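Local structure of major extracellular endoglucanase (Xanthomonas campestris pv. campestris, 4TUF) at residues Leu121-Ser126 / Asn168-Trp173; Ala162-Gly167 / Gln217-Thr222; Gly197-Pro202 / Ile210-Asn215; Leu231-His236 / Gly270-Leu275. The protein catalyses the internal hydrolysis of beta-1,4-glucosidic linkages in cellulose, lichenin and cereal beta-D-glucans, this chain being the catalytic TIM-barrel domain of the longer enzyme. All blocks are in the same frame, centred on the assembly; numbering follows the deposited sequence.

Contact 1: Leu121-Ser126 / Asn168-Trp173; sequences LWYTGS and NAATDW. With 2HP (dihydrogenphosphate ion), chain H.
Trp-122 sets its CG between its own backbone N and carbonyl carbon (chi1 52°), which swings the indole against the backbone of Asn-168 to Trp-173; Tyr-123 has the same first rotamer (chi1 63°) and brings its phenol to Ala-170. The hydrogen bond across the contact is made there: Tyr-123 OH donates to Ala-170 O at 2.7 Å, in the carbonyl plane and on a lone pair. Leu-121 comes in beside it, its CD1 3.7 Å from the same Ala-170 O.

Trp-122 works with the rim of its benzo ring. Its CH2 lies 3.5 Å from Thr-171 C, which sits near the ring plane, and its CZ2 is 3.8 Å from Ala-169 O, also at the edge. Further round, CE3 of Trp-122 meets CE3 of Trp-173 at 3.9 Å, and the two indoles cross obliquely. Neither N-H is spent here: Trp-122 NE1 bonds Glu-129 and Trp-173 NE1 bonds the backbone O of Glu-196.

The receiving loop is braced from within. Asn-168 ND2 donates to Thr-171 OG1 at 2.7 Å, nearly in the amide plane, while Asn-168 O takes the N-H groups of both Thr-171 and Asp-172. Asp-172, at the N-cap position of helix 173-187, has Thr-163 and Thr-166 bonded to OD1.

Two barrel loops, following strands 105-110 and 149-153, are thus joined by one phenol bond and by indole C-H edges set against peptide groups. Asp-172 OD2 lies 2.8 Å from phosphate O3, consistent with a shared proton, though the spacing alone does not settle it.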
loop_
_atom_site.group_PDB
_atom_site.type_symbol
_atom_site.label_atom_id
_atom_site.label_comp_id
_atom_site.label_asym_id
_atom_site.label_seq_id
_atom_site.Cartn_x
_atom_site.Cartn_y
_atom_site.Cartn_z
ATOM N N LEU A 121 12.087 4.802 -10.440
ATOM C CA LEU A 121 12.549 3.433 -10.602
ATOM C C LEU A 121 12.877 2.818 -9.251
ATOM O O LEU A 121 12.817 3.489 -8.222
ATOM C CB LEU A 121 13.773 3.394 -11.513
ATOM C CG LEU A 121 13.637 4.141 -12.840
ATOM C CD1 LEU A 121 14.948 4.137 -13.599
ATOM C CD2 LEU A 121 12.536 3.506 -13.662
ATOM N N TRP A 122 13.245 1.545 -9.254
ATOM C CA TRP A 122 13.541 0.837 -8.013
ATOM C C TRP A 122 14.937 1.184 -7.494
ATOM O O TRP A 122 15.399 0.624 -6.497
ATOM C CB TRP A 122 13.405 -0.675 -8.222
ATOM C CG TRP A 122 14.194 -1.175 -9.387
ATOM C CD1 TRP A 122 15.409 -1.794 -9.351
ATOM C CD2 TRP A 122 13.833 -1.078 -10.770
ATOM N NE1 TRP A 122 15.823 -2.090 -10.625
ATOM C CE2 TRP A 122 14.874 -1.658 -11.515
ATOM C CE3 TRP A 122 12.732 -0.548 -11.450
ATOM C CZ2 TRP A 122 14.846 -1.732 -12.904
ATOM C CZ3 TRP A 122 12.707 -0.618 -12.831
ATOM C CH2 TRP A 122 13.756 -1.206 -13.543
ATOM N N TYR A 123 15.604 2.114 -8.173
ATOM C CA TYR A 123 16.963 2.503 -7.811
ATOM C C TYR A 123 17.191 3.967 -8.100
ATOM O O TYR A 123 16.492 4.556 -8.927
ATOM C CB TYR A 123 17.992 1.675 -8.575
ATOM C CG TYR A 123 17.961 1.858 -10.088
ATOM C CD1 TYR A 123 17.095 1.113 -10.886
ATOM C CD2 TYR A 123 18.815 2.754 -10.717
ATOM C CE1 TYR A 123 17.075 1.269 -12.258
ATOM C CE2 TYR A 123 18.804 2.915 -12.089
ATOM C CZ TYR A 123 17.936 2.172 -12.855
ATOM O OH TYR A 123 17.933 2.334 -14.223
ATOM N N THR A 124 18.173 4.552 -7.418
ATOM C CA THR A 124 18.535 5.947 -7.645
ATOM C C THR A 124 20.042 6.100 -7.768
ATOM O O THR A 124 20.777 5.119 -7.801
ATOM C CB THR A 124 18.055 6.850 -6.509
ATOM O OG1 THR A 124 18.825 6.571 -5.335
ATOM C CG2 THR A 124 16.582 6.615 -6.217
ATOM N N GLY A 125 20.502 7.340 -7.810
ATOM C CA GLY A 125 21.926 7.605 -7.883
ATOM C C GLY A 125 22.650 7.389 -6.566
ATOM O O GLY A 125 23.863 7.564 -6.498
ATOM N N SER A 126 21.912 7.025 -5.517
ATOM C CA SER A 126 22.516 6.759 -4.211
ATOM C C SER A 126 21.919 5.512 -3.565
ATOM O O SER A 126 22.163 5.228 -2.396
ATOM C CB SER A 126 22.344 7.956 -3.274
ATOM O OG SER A 126 21.018 8.030 -2.776
ATOM N N ASN A 168 13.898 -3.205 -22.208
ATOM C CA ASN A 168 14.895 -2.279 -21.677
ATOM C C ASN A 168 15.148 -2.519 -20.199
ATOM O O ASN A 168 14.309 -2.182 -19.363
ATOM C CB ASN A 168 14.457 -0.837 -21.899
ATOM C CG ASN A 168 15.546 0.145 -21.582
ATOM O OD1 ASN A 168 16.576 0.177 -22.250
ATOM N ND2 ASN A 168 15.327 0.964 -20.566
ATOM N N ALA A 169 16.305 -3.093 -19.876
ATOM C CA ALA A 169 16.555 -3.575 -18.519
ATOM C C ALA A 169 16.594 -2.445 -17.496
ATOM O O ALA A 169 16.233 -2.636 -16.336
ATOM C CB ALA A 169 17.848 -4.360 -18.476
ATOM N N ALA A 170 17.023 -1.269 -17.938
ATOM C CA ALA A 170 17.222 -0.138 -17.049
ATOM C C ALA A 170 15.916 0.431 -16.516
ATOM O O ALA A 170 15.919 1.174 -15.539
ATOM C CB ALA A 170 18.006 0.950 -17.765
ATOM N N THR A 171 14.798 0.087 -17.151
ATOM C CA THR A 171 13.524 0.716 -16.822
ATOM C C THR A 171 12.353 -0.258 -16.654
ATOM O O THR A 171 11.288 0.137 -16.183
ATOM C CB THR A 171 13.126 1.746 -17.898
ATOM O OG1 THR A 171 13.025 1.098 -19.172
ATOM C CG2 THR A 171 14.150 2.863 -17.984
ATOM N N ASP A 172 12.537 -1.516 -17.039
ATOM C CA ASP A 172 11.437 -2.480 -16.989
ATOM C C ASP A 172 11.113 -2.920 -15.562
ATOM O O ASP A 172 11.792 -3.768 -14.986
ATOM C CB ASP A 172 11.751 -3.707 -17.849
ATOM C CG ASP A 172 11.418 -3.493 -19.320
ATOM O OD1 ASP A 172 10.753 -2.483 -19.648
ATOM O OD2 ASP A 172 11.811 -4.344 -20.148
ATOM N N TRP A 173 10.050 -2.347 -15.010
ATOM C CA TRP A 173 9.599 -2.669 -13.662
ATOM C C TRP A 173 9.213 -4.135 -13.500
ATOM O O TRP A 173 9.413 -4.717 -12.431
ATOM C CB TRP A 173 8.414 -1.778 -13.282
ATOM C CG TRP A 173 7.681 -2.223 -12.055
ATOM C CD1 TRP A 173 6.344 -2.467 -11.949
ATOM C CD2 TRP A 173 8.240 -2.481 -10.758
ATOM N NE1 TRP A 173 6.032 -2.860 -10.670
ATOM C CE2 TRP A 173 7.176 -2.879 -9.918
ATOM C CE3 TRP A 173 9.533 -2.418 -10.227
ATOM C CZ2 TRP A 173 7.367 -3.218 -8.578
ATOM C CZ3 TRP A 173 9.722 -2.754 -8.890
ATOM C CH2 TRP A 173 8.644 -3.151 -8.085
HETATM P P 2HP H . 14.615 -7.164 -20.133
HETATM O O1 2HP H . 15.485 -7.849 -19.101
HETATM O O2 2HP H . 13.522 -8.104 -20.601
HETATM O O3 2HP H . 13.978 -5.937 -19.527
HETATM O O4 2HP H . 15.483 -6.751 -21.303
#

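Contact 2: Ala162-Gly167 / Gln217-Thr222; sequences ATWGTG and QPLACT. With 2HP (dihydrogenphosphate ion), chain H.
Trp-164 lies against the 217-222 turn where two loops of the TIM barrel meet, one leading from strand 149-153 to helix 173-187, the other from strand 192-195 to strand 231-238. Residues 217-221 have helical backbone angles, and Pro-218 O accepts from both Cys-221 N and Thr-222 N, which gives the indole a compact surface to rest on.

The polar link is a single straight hydrogen bond. Trp-164 NE1 donates to Thr-222 O at 3.1 Å, with an N-H...O angle of 168°. The oxygen lies in the indole plane, and the N-H uses one of its in-plane lone pairs, so the bond, with the proline on the face, would limit rotation of the ring.

The apolar contacts are made by one indole face and the benzo rim. Pro-218 CB makes a CH-pi contact, 3.8 Å from the centroid of the Trp-164 five-membered ring and 28° off its normal. Leu-219 runs alongside the indole, pointing the same way, with its CD1 3.7 Å from Trp-164 CZ2. With CG anti to the backbone N (chi1 -175°), Trp-164 extends its ring across the proline.

Beyond the two segments, Cys-221 is in a disulfide with Cys-204, and the side chain of Asn-201 donates through ND2 to Trp-164 O. Thr-222 also lies against the backbone next to the tryptophan, its OG1 3.6 Å from Gly-165 CA.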
loop_
_atom_site.group_PDB
_atom_site.type_symbol
_atom_site.label_atom_id
_atom_site.label_comp_id
_atom_site.label_asym_id
_atom_site.label_seq_id
_atom_site.Cartn_x
_atom_site.Cartn_y
_atom_site.Cartn_z
ATOM N N ALA A 162 9.809 4.444 -15.498
ATOM C CA ALA A 162 9.478 3.032 -15.329
ATOM C C ALA A 162 8.694 2.512 -16.524
ATOM O O ALA A 162 7.760 3.158 -16.995
ATOM C CB ALA A 162 8.689 2.821 -14.041
ATOM N N THR A 163 9.091 1.354 -17.031
ATOM C CA THR A 163 8.351 0.726 -18.117
ATOM C C THR A 163 8.048 -0.732 -17.778
ATOM O O THR A 163 8.351 -1.204 -16.682
ATOM C CB THR A 163 9.116 0.796 -19.449
ATOM O OG1 THR A 163 10.382 0.137 -19.313
ATOM C CG2 THR A 163 9.343 2.250 -19.867
ATOM N N TRP A 164 7.446 -1.438 -18.726
ATOM C CA TRP A 164 6.996 -2.803 -18.504
ATOM C C TRP A 164 6.991 -3.548 -19.836
ATOM O O TRP A 164 6.211 -3.225 -20.732
ATOM C CB TRP A 164 5.605 -2.795 -17.867
ATOM C CG TRP A 164 5.054 -4.133 -17.461
ATOM C CD1 TRP A 164 5.036 -5.279 -18.199
ATOM C CD2 TRP A 164 4.391 -4.443 -16.231
ATOM N NE1 TRP A 164 4.423 -6.289 -17.499
ATOM C CE2 TRP A 164 4.017 -5.801 -16.287
ATOM C CE3 TRP A 164 4.086 -3.708 -15.084
ATOM C CZ2 TRP A 164 3.359 -6.436 -15.241
ATOM C CZ3 TRP A 164 3.431 -4.340 -14.048
ATOM C CH2 TRP A 164 3.077 -5.690 -14.130
ATOM N N GLY A 165 7.885 -4.523 -19.966
ATOM C CA GLY A 165 7.934 -5.391 -21.128
ATOM C C GLY A 165 8.445 -4.774 -22.416
ATOM O O GLY A 165 8.026 -5.176 -23.503
ATOM N N THR A 166 9.357 -3.812 -22.307
ATOM C CA THR A 166 9.899 -3.141 -23.490
ATOM C C THR A 166 11.253 -3.700 -23.916
ATOM O O THR A 166 11.794 -3.309 -24.949
ATOM C CB THR A 166 10.064 -1.630 -23.255
ATOM O OG1 THR A 166 11.049 -1.413 -22.236
ATOM C CG2 THR A 166 8.749 -1.010 -22.827
ATOM N N GLY A 167 11.803 -4.608 -23.115
ATOM C CA GLY A 167 13.114 -5.167 -23.399
ATOM C C GLY A 167 14.246 -4.279 -22.911
ATOM O O GLY A 167 15.419 -4.559 -23.165
ATOM N N GLN A 217 -1.972 -2.252 -17.404
ATOM C CA GLN A 217 -2.237 -2.670 -18.784
ATOM C C GLN A 217 -1.153 -3.556 -19.427
ATOM O O GLN A 217 -1.495 -4.543 -20.077
ATOM C CB GLN A 217 -2.466 -1.443 -19.674
ATOM C CG GLN A 217 -3.832 -0.799 -19.545
ATOM C CD GLN A 217 -3.875 0.564 -20.205
ATOM O OE1 GLN A 217 -4.368 0.711 -21.323
ATOM N NE2 GLN A 217 -3.341 1.570 -19.519
ATOM N N PRO A 218 0.145 -3.218 -19.257
ATOM C CA PRO A 218 1.155 -4.036 -19.948
ATOM C C PRO A 218 1.249 -5.491 -19.466
ATOM O O PRO A 218 1.915 -6.300 -20.114
ATOM C CB PRO A 218 2.463 -3.292 -19.654
ATOM C CG PRO A 218 2.056 -1.893 -19.393
ATOM C CD PRO A 218 0.755 -2.019 -18.652
ATOM N N LEU A 219 0.587 -5.820 -18.362
ATOM C CA LEU A 219 0.549 -7.197 -17.866
ATOM C C LEU A 219 -0.158 -8.132 -18.851
ATOM O O LEU A 219 0.035 -9.347 -18.831
ATOM C CB LEU A 219 -0.141 -7.243 -16.500
ATOM C CG LEU A 219 -0.322 -8.596 -15.819
ATOM C CD1 LEU A 219 1.027 -9.281 -15.626
ATOM C CD2 LEU A 219 -1.029 -8.421 -14.487
ATOM N N ALA A 220 -0.980 -7.561 -19.721
ATOM C CA ALA A 220 -1.693 -8.360 -20.707
ATOM C C ALA A 220 -0.750 -8.875 -21.794
ATOM O O ALA A 220 -1.002 -9.913 -22.404
ATOM C CB ALA A 220 -2.824 -7.549 -21.321
ATOM N N CYS A 221 0.333 -8.142 -22.033
ATOM C CA CYS A 221 1.308 -8.507 -23.059
ATOM C C CYS A 221 2.482 -9.261 -22.458
ATOM O O CYS A 221 3.106 -10.087 -23.123
ATOM C CB CYS A 221 1.828 -7.263 -23.785
ATOM S SG CYS A 221 0.555 -6.281 -24.594
ATOM N N THR A 222 2.774 -8.968 -21.195
ATOM C CA THR A 222 3.971 -9.480 -20.545
ATOM C C THR A 222 3.661 -9.989 -19.146
ATOM O O THR A 222 3.718 -9.237 -18.176
ATOM C CB THR A 222 5.070 -8.395 -20.455
ATOM O OG1 THR A 222 5.205 -7.736 -21.723
ATOM C CG2 THR A 222 6.397 -9.015 -20.070
HETATM P P 2HP H . 14.615 -7.164 -20.133
HETATM O O1 2HP H . 15.485 -7.849 -19.101
HETATM O O2 2HP H . 13.522 -8.104 -20.601
HETATM O O3 2HP H . 13.978 -5.937 -19.527
HETATM O O4 2HP H . 15.483 -6.751 -21.303
#

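Contact 3: Gly197-Pro202 / Ile210-Asn215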
loop_
_atom_site.group_PDB
_atom_site.type_symbol
_atom_site.label_atom_id
_atom_site.label_comp_id
_atom_site.label_asym_id
_atom_site.label_seq_id
_atom_site.Cartn_x
_atom_site.Cartn_y
_atom_site.Cartn_z
ATOM N N GLY A 197 1.396 -1.214 -10.368
ATOM C CA GLY A 197 1.523 -0.860 -11.760
ATOM C C GLY A 197 2.553 0.231 -11.974
ATOM O O GLY A 197 3.317 0.583 -11.075
ATOM N N ILE A 198 2.577 0.751 -13.193
ATOM C CA ILE A 198 3.441 1.858 -13.547
ATOM C C ILE A 198 2.542 2.993 -14.018
ATOM O O ILE A 198 1.353 3.008 -13.692
ATOM C CB ILE A 198 4.444 1.454 -14.633
ATOM C CG1 ILE A 198 3.699 0.991 -15.887
ATOM C CG2 ILE A 198 5.341 0.333 -14.115
ATOM C CD1 ILE A 198 4.566 0.915 -17.122
ATOM N N THR A 199 3.087 3.941 -14.770
ATOM C CA THR A 199 2.235 4.948 -15.391
ATOM C C THR A 199 2.153 4.714 -16.902
ATOM O O THR A 199 1.696 3.652 -17.334
ATOM C CB THR A 199 2.714 6.383 -15.074
ATOM O OG1 THR A 199 4.127 6.488 -15.267
ATOM C CG2 THR A 199 2.394 6.714 -13.634
ATOM N N ASP A 200 2.574 5.695 -17.699
ATOM C CA ASP A 200 2.563 5.551 -19.159
ATOM C C ASP A 200 3.593 4.524 -19.621
ATOM O O ASP A 200 4.692 4.445 -19.070
ATOM C CB ASP A 200 2.838 6.891 -19.843
ATOM C CG ASP A 200 1.617 7.793 -19.897
ATOM O OD1 ASP A 200 0.570 7.436 -19.315
ATOM O OD2 ASP A 200 1.709 8.872 -20.522
ATOM N N ASN A 201 3.238 3.747 -20.640
ATOM C CA ASN A 201 4.142 2.734 -21.173
ATOM C C ASN A 201 4.218 2.776 -22.704
ATOM O O ASN A 201 3.213 2.982 -23.382
ATOM C CB ASN A 201 3.703 1.350 -20.700
ATOM C CG ASN A 201 4.813 0.332 -20.781
ATOM O OD1 ASN A 201 5.864 0.506 -20.169
ATOM N ND2 ASN A 201 4.583 -0.749 -21.523
ATOM N N PRO A 202 5.422 2.595 -23.258
ATOM C CA PRO A 202 5.563 2.636 -24.721
ATOM C C PRO A 202 4.908 1.465 -25.468
ATOM O O PRO A 202 4.752 1.570 -26.684
ATOM C CB PRO A 202 7.083 2.625 -24.932
ATOM C CG PRO A 202 7.666 2.179 -23.647
ATOM C CD PRO A 202 6.721 2.579 -22.565
ATOM N N ILE A 210 -2.949 8.652 -15.890
ATOM C CA ILE A 210 -2.596 7.542 -15.010
ATOM C C ILE A 210 -1.899 8.031 -13.739
ATOM O O ILE A 210 -1.005 8.875 -13.796
ATOM C CB ILE A 210 -1.682 6.532 -15.731
ATOM C CG1 ILE A 210 -2.363 6.004 -16.993
ATOM C CG2 ILE A 210 -1.332 5.387 -14.813
ATOM C CD1 ILE A 210 -1.566 4.954 -17.720
ATOM N N PHE A 211 -2.322 7.505 -12.594
ATOM C CA PHE A 211 -1.691 7.827 -11.318
ATOM C C PHE A 211 -0.492 6.921 -11.077
ATOM O O PHE A 211 -0.421 5.826 -11.633
ATOM C CB PHE A 211 -2.689 7.686 -10.165
ATOM C CG PHE A 211 -3.783 8.721 -10.171
ATOM C CD1 PHE A 211 -3.579 9.969 -9.609
ATOM C CD2 PHE A 211 -5.020 8.439 -10.727
ATOM C CE1 PHE A 211 -4.586 10.920 -9.607
ATOM C CE2 PHE A 211 -6.031 9.390 -10.727
ATOM C CZ PHE A 211 -5.815 10.629 -10.165
ATOM N N TRP A 212 0.446 7.382 -10.252
ATOM C CA TRP A 212 1.634 6.604 -9.910
ATOM C C TRP A 212 1.260 5.206 -9.423
ATOM O O TRP A 212 0.411 5.060 -8.547
ATOM C CB TRP A 212 2.455 7.311 -8.833
ATOM C CG TRP A 212 3.091 8.588 -9.264
ATOM C CD1 TRP A 212 2.999 9.183 -10.487
ATOM C CD2 TRP A 212 3.928 9.435 -8.466
ATOM N NE1 TRP A 212 3.720 10.360 -10.496
ATOM C CE2 TRP A 212 4.303 10.533 -9.269
ATOM C CE3 TRP A 212 4.395 9.374 -7.151
ATOM C CZ2 TRP A 212 5.127 11.554 -8.800
ATOM C CZ3 TRP A 212 5.209 10.394 -6.686
ATOM C CH2 TRP A 212 5.565 11.469 -7.507
ATOM N N GLY A 213 1.894 4.187 -9.996
ATOM C CA GLY A 213 1.626 2.811 -9.618
ATOM C C GLY A 213 0.212 2.381 -9.950
ATOM O O GLY A 213 -0.318 1.449 -9.344
ATOM N N GLY A 214 -0.402 3.051 -10.922
ATOM C CA GLY A 214 -1.808 2.829 -11.209
ATOM C C GLY A 214 -2.143 2.083 -12.491
ATOM O O GLY A 214 -3.304 1.721 -12.699
ATOM N N ASN A 215 -1.147 1.851 -13.348
ATOM C CA ASN A 215 -1.390 1.212 -14.641
ATOM C C ASN A 215 -0.899 -0.227 -14.690
ATOM O O ASN A 215 0.290 -0.490 -14.518
ATOM C CB ASN A 215 -0.726 2.006 -15.768
ATOM C CG ASN A 215 -1.130 1.518 -17.153
ATOM O OD1 ASN A 215 -2.116 0.799 -17.314
ATOM N ND2 ASN A 215 -0.367 1.917 -18.161
HETATM O O HOH W 1 -0.061 9.420 -17.303
#
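Asn-215 binds Ile-198 and Thr-199 through both backbone and side chain. Its ND2 donates to Thr-199 O at 2.8 Å, the acceptor lying in the amide plane. Its backbone N reaches Ile-198 O, also at 2.8 Å, and Ile-198 N returns a bond of 2.9 Å to Asn-215 O, which makes an antiparallel hydrogen-bonded pair. Gly-214 N adds a weak bond to the same Ile-198 O; two residues thus face one, a classic beta bulge that begins on the last residue of the type II turn Phe-211 to Gly-214. The Asn-215 amide has further partners, OD1 accepting from Gln-217 NE2 and ND2 bonding Ser-205.

Outside this polar centre, Ile-210 folds over the neighbouring backbone, its CG2 3.6 Å from Thr-199 CA. Thr-199 CG2 packs on the turn, 3.6 Å from Phe-211 O. At the margin a water donates to Asp-200 OD1, an oxygen that also accepts from Gly-208 N.

Both segments belong to the long excursion between barrel strands 192-195 and 231-238. Gly-213 makes backbone hydrogen bonds to His-236 on strand 231-238 and to Pro-158, while Trp-212 stacks on His-159 beside Glu-157, the probable proton donor.

Contact 4: Leu231-His236 / Gly270-Leu275; sequences LLLAPH and GTHALL. With 2HP (dihydrogenphosphate ion), chain I.
Two neighbouring parallel strands of the TIM barrel begin to pair here: Leu-231 to His-236 lies on strand 231-238, and Gly-270 to Leu-275 leads into strand 276-280, with helix 257-266 between them in a beta-alpha-beta crossover. The bridge is centred on Leu-233 and Leu-274. Leu-233 N donates to Ala-273 O at 3.1 Å, and Leu-275 N donates back to Leu-233 O at 3.1 Å, so one residue of the first strand grips those before and after Leu-274. Ala-234 CA adds a C-H...O contact to Leu-275 O.

Side chains pack on either side of this bridge. On one side Leu-275, its CG tucked between its backbone N and carbonyl carbon (chi1 49°), puts CG 4.0 Å from Leu-232 CD1 and meets Ala-234 CB through CD1. The two leucines cross at about a right angle, and Leu-232 CD1 also touches Ala-273 CB. On the other side Leu-233 CB lies 4.3 Å from Leu-274 CG, and both Pro-235 and Leu-274 rest on Phe-265 of helix 257-266, as expected for the barrel's helix-covered surface.

His-236, further along the strand, bonds through ND1 to Glu-157, the probable proton donor, which brings this part of the strand to the catalytic centre. At the start of the other segment, Thr-271 is exposed and its OG1 donates to phosphate O2 at 2.7 Å. Beside it Leu-233 CD1 sits 3.5 Å from His-272 CB, and the imidazole points an edge at the phosphate, with His-272 CE1 3.2 Å from O2.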
loop_
_atom_site.group_PDB
_atom_site.type_symbol
_atom_site.label_atom_id
_atom_site.label_comp_id
_atom_site.label_asym_id
_atom_site.label_seq_id
_atom_site.Cartn_x
_atom_site.Cartn_y
_atom_site.Cartn_z
ATOM N N LEU A 231 1.341 -14.177 -6.032
ATOM C CA LEU A 231 1.252 -12.865 -6.669
ATOM C C LEU A 231 -0.030 -12.125 -6.324
ATOM O O LEU A 231 -1.134 -12.592 -6.598
ATOM C CB LEU A 231 1.365 -12.995 -8.182
ATOM C CG LEU A 231 1.155 -11.687 -8.945
ATOM C CD1 LEU A 231 2.202 -10.642 -8.566
ATOM C CD2 LEU A 231 1.169 -11.955 -10.435
ATOM N N LEU A 232 0.136 -10.955 -5.726
ATOM C CA LEU A 232 -0.981 -10.101 -5.358
ATOM C C LEU A 232 -0.801 -8.764 -6.067
ATOM O O LEU A 232 0.206 -8.087 -5.865
ATOM C CB LEU A 232 -1.039 -9.930 -3.837
ATOM C CG LEU A 232 -2.070 -9.004 -3.188
ATOM C CD1 LEU A 232 -3.498 -9.508 -3.387
ATOM C CD2 LEU A 232 -1.755 -8.850 -1.704
ATOM N N LEU A 233 -1.747 -8.399 -6.927
ATOM C CA LEU A 233 -1.648 -7.135 -7.650
ATOM C C LEU A 233 -2.257 -6.018 -6.808
ATOM O O LEU A 233 -3.363 -6.161 -6.270
ATOM C CB LEU A 233 -2.345 -7.225 -9.004
ATOM C CG LEU A 233 -1.833 -8.226 -10.042
ATOM C CD1 LEU A 233 -2.752 -8.199 -11.246
ATOM C CD2 LEU A 233 -0.405 -7.913 -10.462
ATOM N N ALA A 234 -1.536 -4.908 -6.687
ATOM C CA ALA A 234 -1.940 -3.858 -5.757
ATOM C C ALA A 234 -1.741 -2.448 -6.307
ATOM O O ALA A 234 -0.957 -1.677 -5.765
ATOM C CB ALA A 234 -1.178 -4.016 -4.442
ATOM N N PRO A 235 -2.470 -2.093 -7.372
ATOM C CA PRO A 235 -2.288 -0.751 -7.923
ATOM C C PRO A 235 -2.846 0.324 -6.996
ATOM O O PRO A 235 -3.539 0.013 -6.024
ATOM C CB PRO A 235 -3.078 -0.804 -9.228
ATOM C CG PRO A 235 -4.156 -1.784 -8.953
ATOM C CD PRO A 235 -3.542 -2.830 -8.065
ATOM N N HIS A 236 -2.537 1.576 -7.300
ATOM C CA HIS A 236 -3.088 2.699 -6.567
ATOM C C HIS A 236 -4.044 3.472 -7.464
ATOM O O HIS A 236 -3.914 3.454 -8.689
ATOM C CB HIS A 236 -1.974 3.623 -6.068
ATOM C CG HIS A 236 -1.020 2.971 -5.118
ATOM N ND1 HIS A 236 -0.064 3.681 -4.423
ATOM C CD2 HIS A 236 -0.874 1.676 -4.744
ATOM C CE1 HIS A 236 0.634 2.851 -3.667
ATOM N NE2 HIS A 236 0.162 1.629 -3.842
ATOM N N GLY A 270 -10.541 -10.509 -12.763
ATOM C CA GLY A 270 -11.143 -11.806 -13.008
ATOM C C GLY A 270 -10.155 -12.950 -13.112
ATOM O O GLY A 270 -10.541 -14.113 -13.011
ATOM N N THR A 271 -8.880 -12.630 -13.309
ATOM C CA THR A 271 -7.863 -13.666 -13.479
ATOM C C THR A 271 -6.694 -13.545 -12.490
ATOM O O THR A 271 -5.875 -14.456 -12.375
ATOM C CB THR A 271 -7.306 -13.657 -14.915
ATOM O OG1 THR A 271 -6.822 -12.346 -15.230
ATOM C CG2 THR A 271 -8.393 -14.031 -15.903
ATOM N N HIS A 272 -6.620 -12.425 -11.778
ATOM C CA HIS A 272 -5.585 -12.232 -10.766
ATOM C C HIS A 272 -6.173 -11.778 -9.441
ATOM O O HIS A 272 -7.156 -11.041 -9.414
ATOM C CB HIS A 272 -4.555 -11.201 -11.225
ATOM C CG HIS A 272 -3.728 -11.635 -12.392
ATOM N ND1 HIS A 272 -4.154 -11.500 -13.697
ATOM C CD2 HIS A 272 -2.494 -12.188 -12.453
ATOM C CE1 HIS A 272 -3.219 -11.958 -14.510
ATOM N NE2 HIS A 272 -2.203 -12.382 -13.781
ATOM N N ALA A 273 -5.568 -12.213 -8.340
ATOM C CA ALA A 273 -5.891 -11.644 -7.037
ATOM C C ALA A 273 -5.539 -10.170 -7.088
ATOM O O ALA A 273 -4.413 -9.815 -7.437
ATOM C CB ALA A 273 -5.132 -12.345 -5.922
ATOM N N LEU A 274 -6.504 -9.315 -6.762
ATOM C CA LEU A 274 -6.302 -7.877 -6.878
ATOM C C LEU A 274 -7.000 -7.095 -5.775
ATOM O O LEU A 274 -8.108 -7.425 -5.353
ATOM C CB LEU A 274 -6.779 -7.393 -8.249
ATOM C CG LEU A 274 -6.443 -5.968 -8.701
ATOM C CD1 LEU A 274 -6.309 -5.923 -10.215
ATOM C CD2 LEU A 274 -7.500 -4.969 -8.240
ATOM N N LEU A 275 -6.318 -6.059 -5.308
ATOM C CA LEU A 275 -6.881 -5.095 -4.378
ATOM C C LEU A 275 -6.154 -3.769 -4.580
ATOM O O LEU A 275 -5.137 -3.719 -5.267
ATOM C CB LEU A 275 -6.758 -5.586 -2.930
ATOM C CG LEU A 275 -5.416 -6.114 -2.398
ATOM C CD1 LEU A 275 -4.364 -5.028 -2.245
ATOM C CD2 LEU A 275 -5.625 -6.818 -1.066
HETATM P P 2HP I . -4.493 -11.751 -18.251
HETATM O O1 2HP I . -4.845 -13.219 -18.324
HETATM O O2 2HP I . -5.098 -11.161 -17.000
HETATM O O3 2HP I . -2.991 -11.593 -18.209
HETATM O O4 2HP I . -5.031 -11.024 -19.462
#

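From the N terminus, contact 1 opens first, at 121-126, in the loop after strand 105-110. Contact 2 opens at 162-167 before contact 1 closes at 168-173, so the two cross, and backbone bonds between Thr-163 and both Thr-171 and Trp-173 join them; both also touch one phosphate. Contact 3 is a small loop, 197-202 to 210-215, nested inside the larger one that contact 2 closes at 217-222, with Thr-166 packed on Pro-202. Contact 4 follows in series and pairs strand 231-238 with the approach to strand 276-280. Gly-213 with His-236 and Leu-219 against Leu-233 tie these loops to the barrel wall.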